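Local structure of KLLA0C04147p (Kluyveromyces lactis, 5H2D) at residues Glu266-Gly271 / Lys280-Pro285; Tyr395-Phe400 / Asp411-Asn416. The protein binds ergosterol through its OSBP-related domain, the part described here, and probably transfers sterols between membranes. One frame throughout, in Å; residues are numbered along the deposited sequence.

Contact 1: Glu266-Gly271 / Lys280-Pro285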
# COMPACT_ATOMS: atom_id res chain seq x y z
N GLU A 266 3.02 11.46 -25.08
CA GLU A 266 3.08 10.16 -25.74
C GLU A 266 1.85 9.30 -25.49
O GLU A 266 1.46 8.53 -26.37
CB GLU A 266 4.31 9.38 -25.27
CG GLU A 266 5.65 10.02 -25.64
CD GLU A 266 6.29 9.38 -26.85
OE1 GLU A 266 5.58 8.66 -27.59
OE2 GLU A 266 7.51 9.58 -27.06
N TRP A 267 1.24 9.42 -24.31
CA TRP A 267 0.11 8.59 -23.93
C TRP A 267 -0.81 9.41 -23.03
O TRP A 267 -0.35 10.29 -22.30
CB TRP A 267 0.54 7.32 -23.18
CG TRP A 267 1.61 6.50 -23.84
CD1 TRP A 267 2.96 6.64 -23.68
CD2 TRP A 267 1.42 5.40 -24.73
NE1 TRP A 267 3.62 5.70 -24.43
CE2 TRP A 267 2.70 4.92 -25.09
CE3 TRP A 267 0.29 4.77 -25.26
CZ2 TRP A 267 2.88 3.85 -25.95
CZ3 TRP A 267 0.47 3.70 -26.11
CH2 TRP A 267 1.76 3.25 -26.45
N ILE A 268 -2.11 9.12 -23.11
CA ILE A 268 -3.07 9.60 -22.13
C ILE A 268 -3.84 8.38 -21.62
O ILE A 268 -3.89 7.34 -22.28
CB ILE A 268 -4.05 10.66 -22.68
CG1 ILE A 268 -4.74 10.13 -23.94
CG2 ILE A 268 -3.32 11.99 -22.92
CD1 ILE A 268 -5.78 11.07 -24.53
N PHE A 269 -4.41 8.52 -20.43
CA PHE A 269 -5.21 7.45 -19.87
C PHE A 269 -6.27 8.06 -18.97
O PHE A 269 -6.17 9.22 -18.55
CB PHE A 269 -4.35 6.42 -19.12
CG PHE A 269 -3.71 6.94 -17.85
CD1 PHE A 269 -4.40 6.92 -16.64
CD2 PHE A 269 -2.41 7.42 -17.86
CE1 PHE A 269 -3.81 7.39 -15.48
CE2 PHE A 269 -1.82 7.88 -16.70
CZ PHE A 269 -2.52 7.86 -15.51
N GLY A 270 -7.30 7.28 -18.68
CA GLY A 270 -8.38 7.78 -17.86
C GLY A 270 -9.41 6.70 -17.62
O GLY A 270 -9.44 5.67 -18.29
N GLY A 271 -10.25 6.97 -16.63
CA GLY A 271 -11.30 6.05 -16.27
C GLY A 271 -11.85 6.43 -14.91
O GLY A 271 -11.76 7.58 -14.48
N LYS A 280 -4.60 5.47 -24.55
CA LYS A 280 -4.39 5.55 -25.99
C LYS A 280 -3.07 6.25 -26.27
O LYS A 280 -2.60 7.08 -25.48
CB LYS A 280 -5.54 6.28 -26.68
CG LYS A 280 -5.53 7.77 -26.47
CD LYS A 280 -6.95 8.32 -26.42
CE LYS A 280 -7.81 7.68 -27.49
NZ LYS A 280 -7.21 7.86 -28.84
N LYS A 281 -2.47 5.90 -27.40
CA LYS A 281 -1.29 6.60 -27.87
C LYS A 281 -1.70 7.97 -28.39
O LYS A 281 -2.69 8.11 -29.11
CB LYS A 281 -0.60 5.81 -28.98
CG LYS A 281 0.75 6.40 -29.42
CD LYS A 281 1.87 5.93 -28.49
CE LYS A 281 3.21 6.61 -28.79
NZ LYS A 281 3.14 8.10 -28.74
N VAL A 282 -0.93 8.98 -28.01
CA VAL A 282 -1.08 10.33 -28.54
C VAL A 282 -0.14 10.46 -29.73
O VAL A 282 1.06 10.15 -29.62
CB VAL A 282 -0.78 11.38 -27.46
CG1 VAL A 282 -0.79 12.78 -28.06
CG2 VAL A 282 -1.80 11.28 -26.33
N LEU A 283 -0.68 10.90 -30.86
CA LEU A 283 0.05 10.84 -32.13
C LEU A 283 0.80 12.12 -32.45
O LEU A 283 1.84 12.07 -33.12
CB LEU A 283 -0.93 10.52 -33.26
CG LEU A 283 -1.84 9.34 -32.94
CD1 LEU A 283 -2.94 9.20 -33.98
CD2 LEU A 283 -1.02 8.06 -32.82
N LYS A 284 0.30 13.27 -31.99
CA LYS A 284 0.98 14.55 -32.15
C LYS A 284 1.55 14.97 -30.81
O LYS A 284 0.77 15.21 -29.88
CB LYS A 284 0.01 15.60 -32.68
CG LYS A 284 -0.61 15.25 -34.03
CD LYS A 284 -1.98 15.89 -34.18
CE LYS A 284 -2.58 15.64 -35.55
NZ LYS A 284 -2.07 16.61 -36.57
N PRO A 285 2.87 15.08 -30.65
CA PRO A 285 3.43 15.35 -29.31
C PRO A 285 2.94 16.63 -28.67
O PRO A 285 3.02 16.76 -27.45
CB PRO A 285 4.95 15.38 -29.57
CG PRO A 285 5.10 15.58 -31.05
CD PRO A 285 3.92 14.90 -31.66

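Contact 2: Tyr395-Phe400 / Asp411-Asn416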
# COMPACT_ATOMS: atom_id res chain seq x y z
N TYR A 395 15.68 4.96 20.66
CA TYR A 395 15.06 3.81 20.01
C TYR A 395 15.71 3.55 18.66
O TYR A 395 15.95 4.47 17.87
CB TYR A 395 13.55 4.04 19.82
CG TYR A 395 12.89 2.87 19.12
CD1 TYR A 395 12.59 1.71 19.82
CD2 TYR A 395 12.58 2.92 17.77
CE1 TYR A 395 11.99 0.63 19.19
CE2 TYR A 395 11.99 1.85 17.14
CZ TYR A 395 11.70 0.71 17.85
OH TYR A 395 11.12 -0.36 17.24
N GLN A 396 15.97 2.27 18.38
CA GLN A 396 16.54 1.86 17.11
C GLN A 396 15.58 0.90 16.42
O GLN A 396 15.12 -0.07 17.01
CB GLN A 396 17.91 1.20 17.30
CG GLN A 396 18.99 2.17 17.80
CD GLN A 396 20.29 1.46 18.16
OE1 GLN A 396 20.30 0.27 18.48
NE2 GLN A 396 21.39 2.20 18.11
N GLN A 397 15.29 1.19 15.15
CA GLN A 397 14.56 0.26 14.31
C GLN A 397 15.37 -1.01 14.11
O GLN A 397 16.61 -1.00 14.18
CB GLN A 397 14.28 0.91 12.95
CG GLN A 397 13.34 2.11 13.00
CD GLN A 397 14.00 3.37 13.53
OE1 GLN A 397 15.22 3.51 13.50
NE2 GLN A 397 13.19 4.31 14.00
N ARG A 398 14.68 -2.11 13.86
CA ARG A 398 15.37 -3.39 13.73
C ARG A 398 15.82 -3.70 12.31
O ARG A 398 16.93 -4.21 12.11
CB ARG A 398 14.47 -4.52 14.24
CG ARG A 398 15.08 -5.89 14.08
CD ARG A 398 14.28 -6.93 14.86
NE ARG A 398 14.36 -6.68 16.29
CZ ARG A 398 13.32 -6.50 17.09
NH1 ARG A 398 12.08 -6.54 16.62
NH2 ARG A 398 13.52 -6.27 18.39
N TRP A 399 15.00 -3.38 11.31
CA TRP A 399 15.21 -3.88 9.96
C TRP A 399 15.44 -2.79 8.94
O TRP A 399 15.72 -3.11 7.78
CB TRP A 399 14.00 -4.73 9.53
CG TRP A 399 13.66 -5.83 10.50
CD1 TRP A 399 12.56 -5.91 11.31
CD2 TRP A 399 14.45 -6.99 10.78
NE1 TRP A 399 12.62 -7.06 12.07
CE2 TRP A 399 13.77 -7.74 11.76
CE3 TRP A 399 15.67 -7.47 10.29
CZ2 TRP A 399 14.27 -8.94 12.26
CZ3 TRP A 399 16.16 -8.66 10.79
CH2 TRP A 399 15.46 -9.39 11.76
N PHE A 400 15.34 -1.52 9.34
CA PHE A 400 15.56 -0.36 8.47
C PHE A 400 16.42 0.64 9.23
O PHE A 400 16.43 0.68 10.46
CB PHE A 400 14.24 0.34 8.09
CG PHE A 400 13.32 -0.49 7.23
CD1 PHE A 400 12.47 -1.42 7.80
CD2 PHE A 400 13.26 -0.27 5.85
CE1 PHE A 400 11.60 -2.18 6.99
CE2 PHE A 400 12.39 -1.01 5.04
CZ PHE A 400 11.56 -1.97 5.62
N ASP A 411 15.89 11.81 2.65
CA ASP A 411 15.86 10.77 3.68
C ASP A 411 14.91 9.67 3.24
O ASP A 411 13.81 9.93 2.75
CB ASP A 411 15.38 11.34 5.02
CG ASP A 411 16.44 12.16 5.73
OD1 ASP A 411 17.61 12.14 5.31
OD2 ASP A 411 16.09 12.82 6.73
N TYR A 412 15.33 8.42 3.43
CA TYR A 412 14.46 7.27 3.20
C TYR A 412 14.85 6.18 4.18
O TYR A 412 15.90 6.23 4.82
CB TYR A 412 14.55 6.78 1.75
CG TYR A 412 15.77 5.94 1.43
CD1 TYR A 412 17.04 6.50 1.45
CD2 TYR A 412 15.65 4.61 1.08
CE1 TYR A 412 18.16 5.74 1.16
CE2 TYR A 412 16.76 3.84 0.79
CZ TYR A 412 18.01 4.41 0.82
OH TYR A 412 19.11 3.64 0.52
N TRP A 413 13.98 5.19 4.31
CA TRP A 413 14.22 4.07 5.21
C TRP A 413 14.85 2.94 4.41
O TRP A 413 14.18 2.31 3.58
CB TRP A 413 12.93 3.63 5.89
CG TRP A 413 12.39 4.67 6.80
CD1 TRP A 413 11.42 5.59 6.52
CD2 TRP A 413 12.82 4.94 8.14
NE1 TRP A 413 11.21 6.40 7.60
CE2 TRP A 413 12.04 6.01 8.62
CE3 TRP A 413 13.75 4.34 8.99
CZ2 TRP A 413 12.20 6.53 9.90
CZ3 TRP A 413 13.90 4.85 10.28
CH2 TRP A 413 13.13 5.94 10.71
N LYS A 414 16.14 2.70 4.64
CA LYS A 414 16.89 1.70 3.89
C LYS A 414 16.80 0.36 4.61
O LYS A 414 17.28 0.21 5.73
CB LYS A 414 18.35 2.14 3.74
CG LYS A 414 19.15 1.23 2.83
CD LYS A 414 20.57 1.76 2.67
CE LYS A 414 21.32 0.99 1.59
NZ LYS A 414 21.44 -0.45 1.93
N PHE A 415 16.18 -0.61 3.95
CA PHE A 415 16.15 -1.99 4.43
C PHE A 415 17.58 -2.48 4.65
O PHE A 415 18.45 -2.27 3.80
CB PHE A 415 15.41 -2.84 3.40
CG PHE A 415 15.23 -4.29 3.76
CD1 PHE A 415 14.43 -4.67 4.82
CD2 PHE A 415 15.81 -5.28 2.97
CE1 PHE A 415 14.24 -6.03 5.11
CE2 PHE A 415 15.63 -6.62 3.25
CZ PHE A 415 14.85 -7.00 4.33
N ASN A 416 17.84 -3.11 5.80
CA ASN A 416 19.21 -3.53 6.08
C ASN A 416 19.56 -4.88 5.47
O ASN A 416 20.70 -5.33 5.62
CB ASN A 416 19.50 -3.54 7.60
CG ASN A 416 18.68 -4.55 8.38
OD1 ASN A 416 18.16 -5.54 7.85
ND2 ASN A 416 18.55 -4.30 9.68

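Contact 1: Glu266-Gly271 / Lys280-Pro285
The beta hairpin of strands 265-272 and 276-281 in the oxysterol-binding domain pairs W267 with K281 and I268 with K280 where the second strand runs out into loop. I268 and K280 form the hydrogen-bonded pair: I268 N reaches K280 O at 3.2 Å, and K280 N returns to I268 O at 3.0 Å. On the face they share, CG1 and CD1 of I268 lie alongside CG and CD of K280, whose NZ goes on to G312 O, while V282 CG2 meets I268 CG2 crosswise. On the other face K281, with CG anti to its backbone N (chi1 -173°) and a bend at chi2, passes over the W267 indole. Its CD stands 3.3 Å from the centroid of the six-membered ring, 10° off the normal, a CH-pi contact; NZ lies farther off, 5.0 Å from the five-membered ring centroid, in cation-pi geometry. The ring itself is fixed by T96 OG1 on NE1 and by Y310 edge-to-face. K281 NZ donates to E266 O at 2.9 Å, on a lone pair in the carbonyl plane, to V282 O, and to E266 OE1 at 2.8 Å in a salt bridge on the anti side of the carboxylate. A methionine in place of K281 would probably leave E266 OE1 without its cation and the two carbonyls without this shared donor. E266 O, gripped also by V282 N at 2.9 Å, is thus held by two donors, and one ammonium ties the end of strand 276-281 to its neighbour through both charge and backbone.

Contact 2: Tyr395-Phe400 / Asp411-Asn416
A chi1 of -178° sets the F415 ring beside its own carbonyl carbon and brings the edge of that ring to the face of F400, whose own CG lies beside the backbone N; the two meet edge-to-face. F415 CD1 stands 4.0 Å above the F400 ring plane near the rim, and the planes are inclined at 61°. F400 CE2 also packs on F415 CB, and CD2 of the same F400 ring touches W413 CB at 3.9 Å, with W413 O near the ring plane at its edge. F400 and F415 are a non-hydrogen-bonded antiparallel pair, their CA atoms 4.4 Å apart, and F400 CA makes a CA-H...O contact with K414 O at 3.3 Å. The conventional backbone bond lies beyond the pair: N416 N donates to W399 O at 2.9 Å with an N-H...O angle of 164°. The N416 side chain folds back over the R398-W399 backbone, its ND2 making a weak, bent bond to R398 O, while OD1 sits in plane at the W399 ring edge and accepts from E418 N. Elsewhere in the contact the Q397 amide crosses the W413 indole, Q397 CD 3.6 Å from W413 CZ3, with the two planes steeply inclined; their polar ends go elsewhere, Q397 NE2 to V145 O and W413 NE1 to E166 OE1. The contact lies at the F400/F415 end of the two-stranded sheet 400-404/411-415, which the loop after helix 367-390 enters, and sets its aromatic side against strands 138-146 and 151-157: F400 rests on F141 and A153, and F415 stacks on W155.

Both contacts join antiparallel chain within the same domain, yet they share no element: contact 1 belongs to a hairpin of the many-stranded antiparallel array, contact 2 to the separate strand pair 400-404/411-415. Their centres are 40 Å apart and the nearest atoms about 24 Å. Each is partly buried, with contact 1 farther from the chain centre (27 Å against 18 Å). Contact 1 mixes two strand bridges with a charged cluster beside an indole; contact 2 has one bridge and relies chiefly on aromatic packing, with polar side chains turned mostly to outside partners. An identical summed buried area, 402 Å², is thus reached by different chemistry.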